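Local coordinates for translocator protein BipD (PDB 2J9T), which is required for epithelial cell invasion, intracellular survival and endosomal escape, and probably regulates secretion of the translocators BipB and BipC and their insertion into the host membrane, at residues G70-L75 and K160-I165. Sequence-based numbering, arbitrary orientation.
With BO3 (boric acid), chain C.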
loop_
_atom_site.group_PDB
_atom_site.type_symbol
_atom_site.label_atom_id
_atom_site.label_comp_id
_atom_site.label_asym_id
_atom_site.label_seq_id
_atom_site.Cartn_x
_atom_site.Cartn_y
_atom_site.Cartn_z
ATOM N N GLY A 70 19.420 14.786 -2.331
ATOM C CA GLY A 70 18.203 14.207 -1.783
ATOM C C GLY A 70 18.439 12.775 -1.307
ATOM O O GLY A 70 19.562 12.271 -1.352
ATOM N N ARG A 71 17.369 12.126 -0.859
ATOM C CA ARG A 71 17.444 10.747 -0.389
ATOM C C ARG A 71 16.656 9.798 -1.290
ATOM O O ARG A 71 15.452 9.973 -1.487
ATOM C CB ARG A 71 16.918 10.644 1.043
ATOM C CG ARG A 71 17.487 9.473 1.824
ATOM C CD ARG A 71 16.393 8.608 2.409
ATOM N NE ARG A 71 16.704 8.176 3.769
ATOM C CZ ARG A 71 16.330 7.010 4.286
ATOM N NH1 ARG A 71 15.634 6.146 3.555
ATOM N NH2 ARG A 71 16.647 6.708 5.536
ATOM N N ARG A 72 17.341 8.789 -1.826
ATOM C CA ARG A 72 16.688 7.766 -2.642
ATOM C C ARG A 72 16.105 6.699 -1.717
ATOM O O ARG A 72 16.299 6.745 -0.500
ATOM C CB ARG A 72 17.676 7.129 -3.617
ATOM C CG ARG A 72 18.612 8.110 -4.261
ATOM C CD ARG A 72 18.315 8.277 -5.728
ATOM N NE ARG A 72 19.026 9.421 -6.288
ATOM C CZ ARG A 72 19.568 9.446 -7.499
ATOM N NH1 ARG A 72 20.193 10.537 -7.924
ATOM N NH2 ARG A 72 19.478 8.386 -8.290
ATOM N N ALA A 73 15.390 5.741 -2.288
ATOM C CA ALA A 73 14.761 4.712 -1.475
ATOM C C ALA A 73 15.279 3.314 -1.761
ATOM O O ALA A 73 15.703 3.011 -2.874
ATOM C CB ALA A 73 13.251 4.759 -1.641
ATOM N N ASN A 74 15.236 2.469 -0.739
ATOM C CA ASN A 74 15.603 1.068 -0.868
ATOM C C ASN A 74 14.326 0.350 -1.286
ATOM O O ASN A 74 13.383 0.233 -0.502
ATOM C CB ASN A 74 16.090 0.527 0.479
ATOM C CG ASN A 74 16.536 -0.916 0.403
ATOM O OD1 ASN A 74 16.331 -1.594 -0.604
ATOM N ND2 ASN A 74 17.156 -1.395 1.471
ATOM N N LEU A 75 14.264 -0.045 -2.549
ATOM C CA LEU A 75 13.067 -0.660 -3.093
ATOM C C LEU A 75 12.770 -2.047 -2.549
ATOM O O LEU A 75 11.625 -2.484 -2.565
ATOM C CB LEU A 75 13.111 -0.663 -4.619
ATOM C CG LEU A 75 13.304 0.711 -5.260
ATOM C CD1 LEU A 75 13.180 0.619 -6.761
ATOM C CD2 LEU A 75 12.307 1.714 -4.698
ATOM N N LYS A 160 14.747 8.145 -8.824
ATOM C CA LYS A 160 15.318 8.317 -10.156
ATOM C C LYS A 160 15.249 9.773 -10.602
ATOM O O LYS A 160 16.207 10.311 -11.162
ATOM C CB LYS A 160 14.594 7.429 -11.166
ATOM C CG LYS A 160 15.193 6.044 -11.312
ATOM C CD LYS A 160 14.106 4.995 -11.502
ATOM C CE LYS A 160 14.605 3.808 -12.313
ATOM N NZ LYS A 160 13.713 3.530 -13.474
ATOM N N LEU A 161 14.103 10.401 -10.363
ATOM C CA LEU A 161 13.887 11.778 -10.778
ATOM C C LEU A 161 14.971 12.734 -10.273
ATOM O O LEU A 161 15.191 13.801 -10.852
ATOM C CB LEU A 161 12.471 12.245 -10.387
ATOM C CG LEU A 161 12.201 13.247 -9.253
ATOM C CD1 LEU A 161 10.719 13.202 -8.892
ATOM C CD2 LEU A 161 13.049 12.987 -8.020
ATOM N N GLN A 162 15.670 12.325 -9.219
ATOM C CA GLN A 162 16.708 13.161 -8.617
ATOM C C GLN A 162 17.939 13.346 -9.500
ATOM O O GLN A 162 18.760 14.242 -9.263
ATOM C CB GLN A 162 17.091 12.633 -7.239
ATOM C CG GLN A 162 15.949 12.700 -6.244
ATOM C CD GLN A 162 16.346 12.233 -4.875
ATOM O OE1 GLN A 162 17.480 12.437 -4.446
ATOM N NE2 GLN A 162 15.406 11.626 -4.160
ATOM N N ASP A 163 18.047 12.522 -10.538
ATOM C CA ASP A 163 19.152 12.636 -11.482
ATOM C C ASP A 163 18.911 13.808 -12.438
ATOM O O ASP A 163 19.819 14.240 -13.147
ATOM C CB ASP A 163 19.314 11.341 -12.284
ATOM C CG ASP A 163 19.645 10.145 -11.407
ATOM O OD1 ASP A 163 19.690 9.012 -11.939
ATOM O OD2 ASP A 163 19.849 10.335 -10.187
ATOM N N TYR A 164 17.681 14.312 -12.457
ATOM C CA TYR A 164 17.317 15.406 -13.347
ATOM C C TYR A 164 17.110 16.721 -12.606
ATOM O O TYR A 164 16.561 17.673 -13.158
ATOM C CB TYR A 164 16.077 15.043 -14.164
ATOM C CG TYR A 164 16.208 13.739 -14.919
ATOM C CD1 TYR A 164 16.005 12.524 -14.282
ATOM C CD2 TYR A 164 16.553 13.721 -16.261
ATOM C CE1 TYR A 164 16.135 11.322 -14.964
ATOM C CE2 TYR A 164 16.687 12.524 -16.952
ATOM C CZ TYR A 164 16.467 11.328 -16.296
ATOM O OH TYR A 164 16.582 10.134 -16.973
ATOM N N ILE A 165 17.562 16.768 -11.355
ATOM C CA ILE A 165 17.497 17.985 -10.547
ATOM C C ILE A 165 18.896 18.260 -10.015
ATOM O O ILE A 165 19.428 17.480 -9.227
ATOM C CB ILE A 165 16.480 17.872 -9.377
ATOM C CG1 ILE A 165 15.048 17.834 -9.905
ATOM C CG2 ILE A 165 16.653 19.038 -8.404
ATOM C CD1 ILE A 165 14.092 17.157 -8.969
HETATM B B BO3 C . 13.347 10.201 -14.192
HETATM O O1 BO3 C . 14.375 10.075 -13.228
HETATM O O2 BO3 C . 13.643 10.050 -15.570
HETATM O O3 BO3 C . 12.017 10.445 -13.774
#
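Gln162 reaches from the 3-10 turn that follows helix 121-160 to the backbone of the 70-75 loop, and this buried side chain is the close-packed half of the contact. Its straight chain (chi2 -178°) carries the amide as far as Gly70 and Arg71. There Gln162 NE2 donates to Arg71 O at 3.1 Å with an N-H...O angle of 155°; the oxygen lies near the amide plane, but the donor sits above the carbonyl plane rather than on a lone pair. NE2 also bonds to Met158 O, and two carbonyl acceptors on this nitrogen favour the modelled amide orientation over the flipped one. Gln162 OE1 lies 3.3 Å from Gly70 CA.

The solvent side belongs to Arg72 and Asp163, both exposed. The arginine runs alongside Gln162 but the other way, with Arg72 NH1 3.8 Å from Gln162 CB. Its guanidinium edge is modelled near Asp163 OD2 as a salt bridge, too short for the placement to be trusted. The buried amide thus probably sets where the lead-in to helix 76-101 lies against the C-terminal end of helix 121-160, part of a predicted coiled coil, while the ion pair, if real, would add less, being exposed to water.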